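Local atomic coordinates of amidohydrolase 3 domain-containing protein (Pyrococcus furiosus, PDB entry 3ICJ), a protein that binds two zinc ions and probably hydrolyses carbon-nitrogen bonds other than peptide bonds, as expected of an amidohydrolase, though its substrate is unknown. Residues 37-42 / 57-62; 148-153 / 170-175; 161-166 / 174-179; 444-449 / 465-470. All coordinates share one frame; numbering follows the deposited sequence.

Contact 1. Residues 37-42 / 57-62; sequences MKALIN and GLVISN
Strands 37-41 and 57-61 run antiparallel, their axes 168° apart in direction and 4.6 Å apart at closest approach, with K38 facing I60 and L40 facing L58 as hydrogen-bonded pairs and M37-S61 and A39-V59 as non-hydrogen-bonded pairs. Four backbone bonds join them; the I60 N to K38 O bond, 2.8 Å, is the straightest at 166°. Between these bonds, CA-H groups of M37, A39, G57 and V59 also point at carbonyl oxygens of the partner strand. On the face of M37, A39, V59 and S61, M37 does most of the reaching. Its CG stands anti to the backbone N (chi1 180°), and the bend at the sulfur brings M37 CE to 3.8 Å from V59 CG1. The other V59 branch, CG2, lies 4.1 Å from A39 CB. On the reverse face L40 and L58 run alongside each other. L40 CD1 touches both neighbours, 4.2 Å from L58 CD2 and 4.0 Å from I60 CD1. The aliphatic start of K38 passes over I60, with CG 4.2 Å from I60 CB, before the chain departs with its amine. Helix 71-81 covers the first face through A74, A78 and A81, while Y494 of strand 494-497 meets K38, L40 and I60 on the second. The pair forms the middle of a four-stranded mixed sheet, consistent with the small beta-rich domain accompanying the catalytic barrel in many amidohydrolases.

Contact 2. Residues 148-153 / 170-175; sequences GRWPTR and FHVAVM
V172 makes the first touch, with the six-membered-ring edge of the W150 indole, where strand 172-175 of a six-stranded mixed sheet is overlaid by the loop between helices 144-147 and 153-156. V172 CG1 lies near the plane of that ring, 4.2 Å from W150 CZ3. I197 of the adjacent strand 197-199 touches both side chains. A173 faces away from the loop and packs on F164 and V198. V174 then presents both methyls to the loop. Its CG2 stands anti to the backbone N and fits against the backbone, 3.5 Å from P151 O and 3.8 Å from T152 CA. With chi1 at 68°, CG1 falls between the backbone N and the carbonyl carbon, which sets it beside the proline ring, 3.8 Å from P151 CG. No hydrogen bond crosses between the segments; the buried P151 O has no polar partner in the model, and V174 CG2 packs against it. T152 OG1 bonds locally to D155 in the helix that follows, whereas the extended R153 side chain ties the loop to a more distant part of the chain, its NH1 bonding to E193 O. At M175 the side chain lies on the other face, where it packs on I180 and L183, and the backbone meets the loop. The M175 carbonyl, likewise buried without a hydrogen-bond partner, receives a CA-H contact from R153, with R153 CA 3.4 Å from M175 O.

Contact 3. Residues 161-166 / 174-179; sequences RPVFLY and VMNSKM
N176 grips strand 163-166 and its approach with both ends of its amide. N176 ND2 donates to R161 O at 3.0 Å, nearly straight at 162° and close to the plane of its own amide, although the donor stands above the plane of the R161 carbonyl; L156 O is a second acceptor for the same nitrogen. At the other end, N176 OD1 takes M179 N at 3.2 Å and V163 N at 3.3 Å. These donors arrive from opposite faces of the amide, and the V163 bond is bent, its donor well above the amide plane. N176 is the N-cap residue of helix 177-183, and M179 N to OD1 is the capping bond. Next to N176, F164 and M175 form an antiparallel non-hydrogen-bonded pair, M175 CE lying 3.7 Å from F164 CE1. Beyond it L165 and V174 form a hydrogen-bonded pair, with L165 N 2.8 Å from V174 O. M179 CG comes to the edge of the F164 ring, while M179 SD sits 3.8 Å from P162 CB. Outermost, the K178 chain lies across P162, its CD reaching R161 CA. One buried asparagine therefore caps one backbone N-H of the helix's first turn and continues the hairpin's pairing where regular strand bonding fades, as the long, weak N176 N to V163 O bond of 3.5 Å attests, consistent with a defined path from strand into helix.

Contact 4. Residues 444-449 / 465-470; sequences VSIDAA and EALHLY
Helices 442-451 and 463-477, which as in related amidohydrolases probably pack outside the barrel strands leading to the zinc site, meet here through a small apolar interface centred on I446. The short segments 444-449 and 465-470 pass 9.7 Å apart at their axes, with N-to-C directions 132° apart, and no hydrogen bond joins them. Small side chains meet at the crossing: A466 CB lies 4.2 Å from I446 CG2 and 4.4 Å from A449 CB. I446 divides its branches among three partners. While CG2 faces the alanine, chi1 of -78° swings CG1 anti to the carbonyl carbon and out toward the other helix, where it approaches Y470 CD1 at 3.8 Å, obliquely to the ring. The terminal I446 CD1 continues to L467 CD2 at 3.7 Å, the two side chains crossing at about a right angle. S445 reaches the same tyrosine farther along the ring: its CB sits at the edge, near the ring plane, 3.9 Å from Y470 CE1. Y470 thus lies across the gap between the helices with its CD1 and CE1 atoms turned to I446 and S445. The zinc site is near but separate, the side chain of Y470 being about 13 Å from a bound zinc ion. F97 packs against I446 and L467 and meets the Y470 ring edge-to-face, whereas F431 contacts A449, A466 and Y470, so the helix pair backs onto strands 92-102 and 429-431, which carry zinc ligand H101 and lead to D434, and are probably the first and last strands of the catalytic barrel.

Following the chain from its N terminus, contact 1 closes first, bringing residues 57-62 back to the opening strand within the small sheet. Contacts 2 and 3 come next and share V174 and M175: the shorter 161-166 / 174-179 hairpin begins inside the loop spanned by 148-153 / 170-175 and ends just beyond it, so the two cross along the chain. Strand 172-175 serves both, and A173 of contact 2 packs on F164 and L165 of contact 3. Contact 4 closes last, linking two late helices; its nearest atoms are about 15 Å from those of contact 1. Contact 1 lies across the chain's centre from contacts 2 and 3, their centres more than 50 Å apart.

Contact 1. Residues 37-42 / 57-62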
loop_
_atom_site.group_PDB
_atom_site.type_symbol
_atom_site.label_atom_id
_atom_site.label_comp_id
_atom_site.label_asym_id
_atom_site.label_seq_id
_atom_site.Cartn_x
_atom_site.Cartn_y
_atom_site.Cartn_z
ATOM N N MET A 37 -17.634 -2.431 -27.441
ATOM C CA MET A 37 -16.780 -3.575 -27.744
ATOM C C MET A 37 -15.511 -3.092 -28.456
ATOM O O MET A 37 -15.585 -2.261 -29.360
ATOM C CB MET A 37 -17.513 -4.629 -28.602
ATOM C CG MET A 37 -16.628 -5.847 -28.939
ATOM S SD MET A 37 -17.004 -6.758 -30.458
ATOM C CE MET A 37 -17.651 -8.269 -29.778
ATOM N N LYS A 38 -14.358 -3.598 -28.030
ATOM C CA LYS A 38 -13.090 -3.364 -28.733
ATOM C C LYS A 38 -12.244 -4.623 -28.931
ATOM O O LYS A 38 -12.178 -5.499 -28.064
ATOM C CB LYS A 38 -12.260 -2.218 -28.117
ATOM C CG LYS A 38 -12.018 -2.286 -26.617
ATOM C CD LYS A 38 -11.423 -0.975 -26.082
ATOM C CE LYS A 38 -12.421 0.179 -26.194
ATOM N NZ LYS A 38 -11.804 1.495 -25.890
ATOM N N ALA A 39 -11.626 -4.708 -30.103
ATOM C CA ALA A 39 -10.648 -5.729 -30.387
ATOM C C ALA A 39 -9.274 -5.066 -30.520
ATOM O O ALA A 39 -9.096 -4.146 -31.315
ATOM C CB ALA A 39 -11.022 -6.508 -31.657
ATOM N N LEU A 40 -8.328 -5.511 -29.701
ATOM C CA LEU A 40 -6.918 -5.118 -29.824
ATOM C C LEU A 40 -6.249 -6.206 -30.655
ATOM O O LEU A 40 -6.226 -7.371 -30.253
ATOM C CB LEU A 40 -6.253 -5.022 -28.442
ATOM C CG LEU A 40 -7.037 -4.393 -27.292
ATOM C CD1 LEU A 40 -6.267 -4.579 -25.995
ATOM C CD2 LEU A 40 -7.284 -2.921 -27.546
ATOM N N ILE A 41 -5.727 -5.836 -31.825
ATOM C CA ILE A 41 -5.187 -6.811 -32.796
ATOM C C ILE A 41 -3.747 -6.476 -33.204
ATOM O O ILE A 41 -3.234 -5.419 -32.823
ATOM C CB ILE A 41 -6.102 -6.935 -34.053
ATOM C CG1 ILE A 41 -6.247 -5.597 -34.784
ATOM C CG2 ILE A 41 -7.503 -7.474 -33.676
ATOM C CD1 ILE A 41 -6.571 -5.774 -36.224
ATOM N N ASN A 42 -3.098 -7.374 -33.956
ATOM C CA ASN A 42 -1.758 -7.125 -34.540
ATOM C C ASN A 42 -0.685 -6.690 -33.498
ATOM O O ASN A 42 0.115 -5.775 -33.720
ATOM C CB ASN A 42 -1.873 -6.157 -35.746
ATOM C CG ASN A 42 -0.593 -6.056 -36.569
ATOM O OD1 ASN A 42 0.134 -7.036 -36.739
ATOM N ND2 ASN A 42 -0.325 -4.858 -37.101
ATOM N N GLY A 57 -4.497 -11.424 -30.372
ATOM C CA GLY A 57 -5.733 -10.627 -30.434
ATOM C C GLY A 57 -6.575 -10.737 -29.177
ATOM O O GLY A 57 -6.669 -11.814 -28.575
ATOM N N LEU A 58 -7.196 -9.624 -28.778
ATOM C CA LEU A 58 -8.024 -9.597 -27.579
ATOM C C LEU A 58 -9.311 -8.859 -27.845
ATOM O O LEU A 58 -9.283 -7.686 -28.233
ATOM C CB LEU A 58 -7.269 -8.920 -26.429
ATOM C CG LEU A 58 -7.788 -9.137 -25.011
ATOM C CD1 LEU A 58 -7.557 -10.562 -24.576
ATOM C CD2 LEU A 58 -7.106 -8.150 -24.053
ATOM N N VAL A 59 -10.439 -9.543 -27.651
ATOM C CA VAL A 59 -11.743 -8.890 -27.714
ATOM C C VAL A 59 -12.301 -8.612 -26.315
ATOM O O VAL A 59 -12.378 -9.508 -25.469
ATOM C CB VAL A 59 -12.778 -9.701 -28.542
ATOM C CG1 VAL A 59 -14.083 -8.912 -28.697
ATOM C CG2 VAL A 59 -12.223 -10.028 -29.910
ATOM N N ILE A 60 -12.703 -7.362 -26.103
ATOM C CA ILE A 60 -13.210 -6.871 -24.842
ATOM C C ILE A 60 -14.618 -6.328 -25.047
ATOM O O ILE A 60 -14.872 -5.635 -26.035
ATOM C CB ILE A 60 -12.284 -5.750 -24.311
ATOM C CG1 ILE A 60 -10.929 -6.334 -23.901
ATOM C CG2 ILE A 60 -12.909 -5.024 -23.137
ATOM C CD1 ILE A 60 -9.778 -5.392 -24.170
ATOM N N SER A 61 -15.541 -6.653 -24.141
ATOM C CA SER A 61 -16.840 -5.983 -24.134
ATOM C C SER A 61 -17.431 -5.926 -22.742
ATOM O O SER A 61 -17.359 -6.909 -21.990
ATOM C CB SER A 61 -17.830 -6.615 -25.123
ATOM O OG SER A 61 -18.210 -7.919 -24.735
ATOM N N ASN A 62 -18.011 -4.763 -22.423
ATOM C CA ASN A 62 -18.570 -4.464 -21.103
ATOM C C ASN A 62 -17.522 -4.651 -19.984
ATOM O O ASN A 62 -17.824 -5.137 -18.883
ATOM C CB ASN A 62 -19.871 -5.259 -20.869
ATOM C CG ASN A 62 -20.994 -4.853 -21.835
ATOM O OD1 ASN A 62 -21.597 -3.786 -21.684
ATOM N ND2 ASN A 62 -21.283 -5.708 -22.821
#

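Contact 2. Residues 148-153 / 170-175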
loop_
_atom_site.group_PDB
_atom_site.type_symbol
_atom_site.label_atom_id
_atom_site.label_comp_id
_atom_site.label_asym_id
_atom_site.label_seq_id
_atom_site.Cartn_x
_atom_site.Cartn_y
_atom_site.Cartn_z
ATOM N N GLY A 148 20.886 26.075 8.983
ATOM C CA GLY A 148 21.775 26.904 9.808
ATOM C C GLY A 148 21.290 27.031 11.245
ATOM O O GLY A 148 22.071 27.350 12.144
ATOM N N ARG A 149 19.997 26.782 11.449
ATOM C CA ARG A 149 19.362 26.754 12.772
ATOM C C ARG A 149 18.032 26.008 12.680
ATOM O O ARG A 149 17.611 25.610 11.589
ATOM C CB ARG A 149 19.166 28.176 13.352
ATOM C CG ARG A 149 18.314 29.134 12.519
ATOM C CD ARG A 149 18.108 30.460 13.253
ATOM N NE ARG A 149 17.297 31.421 12.493
ATOM C CZ ARG A 149 15.965 31.476 12.518
ATOM N NH1 ARG A 149 15.257 30.609 13.239
ATOM N NH2 ARG A 149 15.329 32.383 11.790
ATOM N N TRP A 150 17.380 25.813 13.821
ATOM C CA TRP A 150 16.071 25.167 13.855
ATOM C C TRP A 150 14.982 26.132 13.394
ATOM O O TRP A 150 15.007 27.311 13.766
ATOM C CB TRP A 150 15.733 24.710 15.270
ATOM C CG TRP A 150 16.449 23.496 15.745
ATOM C CD1 TRP A 150 17.705 23.442 16.292
ATOM C CD2 TRP A 150 15.942 22.154 15.766
ATOM N NE1 TRP A 150 18.017 22.146 16.626
ATOM C CE2 TRP A 150 16.955 21.334 16.314
ATOM C CE3 TRP A 150 14.735 21.559 15.354
ATOM C CZ2 TRP A 150 16.801 19.946 16.468
ATOM C CZ3 TRP A 150 14.581 20.168 15.510
ATOM C CH2 TRP A 150 15.610 19.385 16.061
ATOM N N PRO A 151 14.012 25.635 12.598
ATOM C CA PRO A 151 12.829 26.449 12.311
ATOM C C PRO A 151 11.936 26.493 13.549
ATOM O O PRO A 151 11.921 25.542 14.346
ATOM C CB PRO A 151 12.149 25.699 11.159
ATOM C CG PRO A 151 12.554 24.250 11.340
ATOM C CD PRO A 151 13.904 24.265 12.053
ATOM N N THR A 152 11.240 27.602 13.754
ATOM C CA THR A 152 10.358 27.708 14.901
ATOM C C THR A 152 9.023 28.293 14.511
ATOM O O THR A 152 8.863 28.873 13.421
ATOM C CB THR A 152 10.935 28.611 16.043
ATOM O OG1 THR A 152 11.063 29.958 15.569
ATOM C CG2 THR A 152 12.262 28.098 16.585
ATOM N N ARG A 153 8.089 28.167 15.452
ATOM C CA ARG A 153 6.762 28.771 15.425
ATOM C C ARG A 153 6.768 30.236 14.986
ATOM O O ARG A 153 5.936 30.642 14.170
ATOM C CB ARG A 153 6.159 28.633 16.831
ATOM C CG ARG A 153 4.816 29.242 17.046
ATOM C CD ARG A 153 4.577 29.478 18.543
ATOM N NE ARG A 153 3.169 29.794 18.779
ATOM C CZ ARG A 153 2.452 29.415 19.837
ATOM N NH1 ARG A 153 2.993 28.674 20.800
ATOM N NH2 ARG A 153 1.169 29.763 19.918
ATOM N N PHE A 170 10.992 12.415 9.707
ATOM C CA PHE A 170 9.572 12.238 10.103
ATOM C C PHE A 170 9.377 11.906 11.594
ATOM O O PHE A 170 8.280 11.527 12.008
ATOM C CB PHE A 170 8.803 11.225 9.216
ATOM C CG PHE A 170 8.664 11.644 7.772
ATOM C CD1 PHE A 170 7.572 12.403 7.354
ATOM C CD2 PHE A 170 9.614 11.256 6.826
ATOM C CE1 PHE A 170 7.437 12.790 6.012
ATOM C CE2 PHE A 170 9.490 11.637 5.482
ATOM C CZ PHE A 170 8.395 12.406 5.077
ATOM N N HIS A 171 10.433 12.051 12.397
ATOM C CA HIS A 171 10.342 11.812 13.842
ATOM C C HIS A 171 10.079 13.112 14.609
ATOM O O HIS A 171 9.788 13.074 15.805
ATOM C CB HIS A 171 11.597 11.099 14.387
ATOM C CG HIS A 171 11.892 9.793 13.715
ATOM N ND1 HIS A 171 10.938 8.812 13.541
ATOM C CD2 HIS A 171 13.034 9.308 13.172
ATOM C CE1 HIS A 171 11.479 7.782 12.915
ATOM N NE2 HIS A 171 12.750 8.058 12.681
ATOM N N VAL A 172 10.155 14.246 13.904
ATOM C CA VAL A 172 9.976 15.603 14.484
ATOM C C VAL A 172 9.167 16.469 13.496
ATOM O O VAL A 172 9.276 16.276 12.280
ATOM C CB VAL A 172 11.356 16.309 14.771
ATOM C CG1 VAL A 172 11.170 17.710 15.380
ATOM C CG2 VAL A 172 12.286 15.458 15.671
ATOM N N ALA A 173 8.365 17.414 13.999
ATOM C CA ALA A 173 7.704 18.385 13.132
ATOM C C ALA A 173 7.698 19.779 13.756
ATOM O O ALA A 173 7.746 19.905 14.970
ATOM C CB ALA A 173 6.283 17.942 12.819
ATOM N N VAL A 174 7.671 20.812 12.918
ATOM C CA VAL A 174 7.483 22.190 13.384
ATOM C C VAL A 174 6.158 22.725 12.844
ATOM O O VAL A 174 5.746 22.380 11.727
ATOM C CB VAL A 174 8.707 23.124 13.043
ATOM C CG1 VAL A 174 8.833 23.373 11.529
ATOM C CG2 VAL A 174 8.647 24.458 13.825
ATOM N N MET A 175 5.483 23.547 13.650
ATOM C CA MET A 175 4.210 24.149 13.250
ATOM C C MET A 175 4.142 25.635 13.642
ATOM O O MET A 175 4.915 26.093 14.493
ATOM C CB MET A 175 3.013 23.330 13.803
ATOM C CG MET A 175 2.852 23.329 15.334
ATOM S SD MET A 175 1.663 22.092 15.948
ATOM C CE MET A 175 2.698 20.656 15.986
#

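Contact 3. Residues 161-166 / 174-179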
loop_
_atom_site.group_PDB
_atom_site.type_symbol
_atom_site.label_atom_id
_atom_site.label_comp_id
_atom_site.label_asym_id
_atom_site.label_seq_id
_atom_site.Cartn_x
_atom_site.Cartn_y
_atom_site.Cartn_z
ATOM N N ARG A 161 -1.850 31.084 7.288
ATOM C CA ARG A 161 -2.654 29.897 7.485
ATOM C C ARG A 161 -1.934 28.770 8.196
ATOM O O ARG A 161 -0.724 28.859 8.327
ATOM C CB ARG A 161 -3.258 29.422 6.169
ATOM C CG ARG A 161 -2.283 28.879 5.163
ATOM C CD ARG A 161 -2.904 28.920 3.775
ATOM N NE ARG A 161 -2.053 29.623 2.832
ATOM C CZ ARG A 161 -1.597 29.096 1.706
ATOM N NH1 ARG A 161 -0.814 29.806 0.909
ATOM N NH2 ARG A 161 -1.927 27.870 1.368
ATOM N N PRO A 162 -2.643 27.742 8.644
ATOM C CA PRO A 162 -1.957 26.685 9.411
ATOM C C PRO A 162 -0.871 25.991 8.602
ATOM O O PRO A 162 -1.022 25.777 7.400
ATOM C CB PRO A 162 -3.073 25.694 9.757
ATOM C CG PRO A 162 -4.301 26.511 9.746
ATOM C CD PRO A 162 -4.107 27.531 8.660
ATOM N N VAL A 163 0.229 25.691 9.278
ATOM C CA VAL A 163 1.421 25.142 8.652
ATOM C C VAL A 163 1.904 23.992 9.529
ATOM O O VAL A 163 1.918 24.115 10.751
ATOM C CB VAL A 163 2.504 26.251 8.497
ATOM C CG1 VAL A 163 3.875 25.666 8.354
ATOM C CG2 VAL A 163 2.191 27.163 7.287
ATOM N N PHE A 164 2.273 22.865 8.923
ATOM C CA PHE A 164 2.756 21.721 9.699
ATOM C C PHE A 164 3.833 21.048 8.863
ATOM O O PHE A 164 3.542 20.508 7.789
ATOM C CB PHE A 164 1.590 20.768 10.009
ATOM C CG PHE A 164 1.974 19.566 10.857
ATOM C CD1 PHE A 164 1.746 19.571 12.222
ATOM C CD2 PHE A 164 2.542 18.431 10.283
ATOM C CE1 PHE A 164 2.090 18.477 13.008
ATOM C CE2 PHE A 164 2.894 17.326 11.064
ATOM C CZ PHE A 164 2.668 17.353 12.427
ATOM N N LEU A 165 5.074 21.100 9.344
ATOM C CA LEU A 165 6.234 20.704 8.535
ATOM C C LEU A 165 7.103 19.629 9.188
ATOM O O LEU A 165 7.742 19.882 10.201
ATOM C CB LEU A 165 7.110 21.923 8.222
ATOM C CG LEU A 165 6.449 23.176 7.639
ATOM C CD1 LEU A 165 7.431 24.339 7.650
ATOM C CD2 LEU A 165 5.928 22.939 6.238
ATOM N N TYR A 166 7.115 18.438 8.598
ATOM C CA TYR A 166 7.957 17.351 9.085
ATOM C C TYR A 166 9.435 17.684 8.924
ATOM O O TYR A 166 9.828 18.375 7.983
ATOM C CB TYR A 166 7.627 16.049 8.351
ATOM C CG TYR A 166 6.301 15.442 8.745
ATOM C CD1 TYR A 166 6.193 14.627 9.865
ATOM C CD2 TYR A 166 5.155 15.683 7.999
ATOM C CE1 TYR A 166 4.982 14.070 10.230
ATOM C CE2 TYR A 166 3.939 15.131 8.356
ATOM C CZ TYR A 166 3.858 14.325 9.472
ATOM O OH TYR A 166 2.651 13.772 9.830
ATOM N N VAL A 174 7.671 20.812 12.918
ATOM C CA VAL A 174 7.483 22.190 13.384
ATOM C C VAL A 174 6.158 22.725 12.844
ATOM O O VAL A 174 5.746 22.380 11.727
ATOM C CB VAL A 174 8.707 23.124 13.043
ATOM C CG1 VAL A 174 8.833 23.373 11.529
ATOM C CG2 VAL A 174 8.647 24.458 13.825
ATOM N N MET A 175 5.483 23.547 13.650
ATOM C CA MET A 175 4.210 24.149 13.250
ATOM C C MET A 175 4.142 25.635 13.642
ATOM O O MET A 175 4.915 26.093 14.493
ATOM C CB MET A 175 3.013 23.330 13.803
ATOM C CG MET A 175 2.852 23.329 15.334
ATOM S SD MET A 175 1.663 22.092 15.948
ATOM C CE MET A 175 2.698 20.656 15.986
ATOM N N ASN A 176 3.248 26.397 13.013
ATOM C CA ASN A 176 3.033 27.776 13.475
ATOM C C ASN A 176 1.914 27.844 14.526
ATOM O O ASN A 176 1.366 26.797 14.914
ATOM C CB ASN A 176 2.837 28.761 12.312
ATOM C CG ASN A 176 1.568 28.521 11.538
ATOM O OD1 ASN A 176 0.766 27.636 11.868
ATOM N ND2 ASN A 176 1.372 29.314 10.489
ATOM N N SER A 177 1.600 29.059 14.987
ATOM C CA SER A 177 0.608 29.280 16.048
ATOM C C SER A 177 -0.810 28.856 15.687
ATOM O O SER A 177 -1.500 28.253 16.518
ATOM C CB SER A 177 0.608 30.742 16.512
ATOM O OG SER A 177 1.869 31.074 17.069
ATOM N N LYS A 178 -1.220 29.152 14.452
ATOM C CA LYS A 178 -2.538 28.760 13.929
ATOM C C LYS A 178 -2.749 27.250 14.017
ATOM O O LYS A 178 -3.797 26.784 14.471
ATOM C CB LYS A 178 -2.713 29.226 12.480
ATOM C CG LYS A 178 -3.163 30.668 12.350
ATOM C CD LYS A 178 -3.632 30.960 10.947
ATOM C CE LYS A 178 -4.586 32.150 10.920
ATOM N NZ LYS A 178 -3.868 33.441 11.069
ATOM N N MET A 179 -1.729 26.500 13.609
ATOM C CA MET A 179 -1.749 25.051 13.684
ATOM C C MET A 179 -1.777 24.563 15.147
ATOM O O MET A 179 -2.533 23.653 15.475
ATOM C CB MET A 179 -0.550 24.477 12.917
ATOM C CG MET A 179 -0.618 22.980 12.631
ATOM S SD MET A 179 -1.893 22.493 11.436
ATOM C CE MET A 179 -2.532 21.211 12.459
#

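Contact 4. Residues 444-449 / 465-470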
loop_
_atom_site.group_PDB
_atom_site.type_symbol
_atom_site.label_atom_id
_atom_site.label_comp_id
_atom_site.label_asym_id
_atom_site.label_seq_id
_atom_site.Cartn_x
_atom_site.Cartn_y
_atom_site.Cartn_z
ATOM N N VAL A 444 10.089 -0.435 -10.422
ATOM C CA VAL A 444 11.162 -0.245 -9.455
ATOM C C VAL A 444 11.123 -1.376 -8.406
ATOM O O VAL A 444 12.167 -1.860 -7.986
ATOM C CB VAL A 444 11.092 1.208 -8.830
ATOM C CG1 VAL A 444 12.049 1.392 -7.659
ATOM C CG2 VAL A 444 11.368 2.275 -9.905
ATOM N N SER A 445 9.924 -1.818 -8.012
ATOM C CA SER A 445 9.776 -2.968 -7.118
ATOM C C SER A 445 10.023 -4.328 -7.807
ATOM O O SER A 445 10.490 -5.262 -7.168
ATOM C CB SER A 445 8.399 -2.983 -6.432
ATOM O OG SER A 445 8.336 -2.004 -5.409
ATOM N N ILE A 446 9.684 -4.434 -9.093
ATOM C CA ILE A 446 9.968 -5.632 -9.894
ATOM C C ILE A 446 11.492 -5.866 -9.993
ATOM O O ILE A 446 11.969 -7.002 -9.815
ATOM C CB ILE A 446 9.310 -5.531 -11.303
ATOM C CG1 ILE A 446 7.814 -5.831 -11.198
ATOM C CG2 ILE A 446 9.930 -6.534 -12.322
ATOM C CD1 ILE A 446 7.084 -5.341 -12.365
ATOM N N ASP A 447 12.229 -4.784 -10.257
ATOM C CA ASP A 447 13.695 -4.781 -10.318
ATOM C C ASP A 447 14.302 -5.327 -9.030
ATOM O O ASP A 447 15.240 -6.124 -9.058
ATOM C CB ASP A 447 14.178 -3.344 -10.535
ATOM C CG ASP A 447 15.558 -3.273 -11.127
ATOM O OD1 ASP A 447 15.656 -3.078 -12.363
ATOM O OD2 ASP A 447 16.542 -3.406 -10.367
ATOM N N ALA A 448 13.759 -4.874 -7.902
ATOM C CA ALA A 448 14.171 -5.333 -6.575
ATOM C C ALA A 448 13.948 -6.842 -6.351
ATOM O O ALA A 448 14.820 -7.550 -5.828
ATOM C CB ALA A 448 13.444 -4.522 -5.504
ATOM N N ALA A 449 12.778 -7.331 -6.748
ATOM C CA ALA A 449 12.409 -8.739 -6.526
ATOM C C ALA A 449 13.233 -9.717 -7.369
ATOM O O ALA A 449 13.468 -10.878 -6.987
ATOM C CB ALA A 449 10.922 -8.928 -6.816
ATOM N N GLU A 465 7.959 -14.470 -12.785
ATOM C CA GLU A 465 7.328 -14.687 -11.493
ATOM C C GLU A 465 6.957 -13.350 -10.873
ATOM O O GLU A 465 5.861 -13.211 -10.354
ATOM C CB GLU A 465 8.233 -15.480 -10.535
ATOM C CG GLU A 465 8.392 -16.972 -10.879
ATOM C CD GLU A 465 9.491 -17.662 -10.051
ATOM O OE1 GLU A 465 10.604 -17.105 -9.916
ATOM O OE2 GLU A 465 9.248 -18.774 -9.542
ATOM N N ALA A 466 7.872 -12.373 -10.932
ATOM C CA ALA A 466 7.624 -11.037 -10.360
ATOM C C ALA A 466 6.415 -10.356 -11.006
ATOM O O ALA A 466 5.603 -9.743 -10.312
ATOM C CB ALA A 466 8.864 -10.152 -10.468
ATOM N N LEU A 467 6.289 -10.485 -12.327
ATOM C CA LEU A 467 5.121 -9.952 -13.040
ATOM C C LEU A 467 3.832 -10.701 -12.664
ATOM O O LEU A 467 2.794 -10.074 -12.429
ATOM C CB LEU A 467 5.362 -9.963 -14.547
ATOM C CG LEU A 467 6.417 -8.941 -15.017
ATOM C CD1 LEU A 467 6.996 -9.323 -16.357
ATOM C CD2 LEU A 467 5.887 -7.529 -15.055
ATOM N N HIS A 468 3.910 -12.031 -12.572
ATOM C CA HIS A 468 2.805 -12.804 -12.031
ATOM C C HIS A 468 2.348 -12.321 -10.650
ATOM O O HIS A 468 1.152 -12.046 -10.444
ATOM C CB HIS A 468 3.153 -14.289 -11.946
ATOM C CG HIS A 468 2.153 -15.062 -11.154
ATOM N ND1 HIS A 468 0.836 -15.182 -11.546
ATOM C CD2 HIS A 468 2.264 -15.731 -9.981
ATOM C CE1 HIS A 468 0.179 -15.897 -10.646
ATOM N NE2 HIS A 468 1.023 -16.239 -9.687
ATOM N N LEU A 469 3.301 -12.198 -9.721
ATOM C CA LEU A 469 3.022 -11.741 -8.336
ATOM C C LEU A 469 2.440 -10.330 -8.226
ATOM O O LEU A 469 1.640 -10.049 -7.337
ATOM C CB LEU A 469 4.278 -11.879 -7.454
ATOM C CG LEU A 469 4.717 -13.350 -7.373
ATOM C CD1 LEU A 469 6.132 -13.473 -6.790
ATOM C CD2 LEU A 469 3.720 -14.234 -6.627
ATOM N N TYR A 470 2.809 -9.462 -9.147
ATOM C CA TYR A 470 2.341 -8.086 -9.150
ATOM C C TYR A 470 1.047 -7.893 -9.945
ATOM O O TYR A 470 0.550 -6.795 -10.057
ATOM C CB TYR A 470 3.430 -7.179 -9.705
ATOM C CG TYR A 470 3.641 -5.877 -8.981
ATOM C CD1 TYR A 470 4.905 -5.381 -8.784
ATOM C CD2 TYR A 470 2.579 -5.139 -8.518
ATOM C CE1 TYR A 470 5.101 -4.195 -8.153
ATOM C CE2 TYR A 470 2.770 -3.959 -7.881
ATOM C CZ TYR A 470 4.034 -3.488 -7.701
ATOM O OH TYR A 470 4.226 -2.307 -7.069
#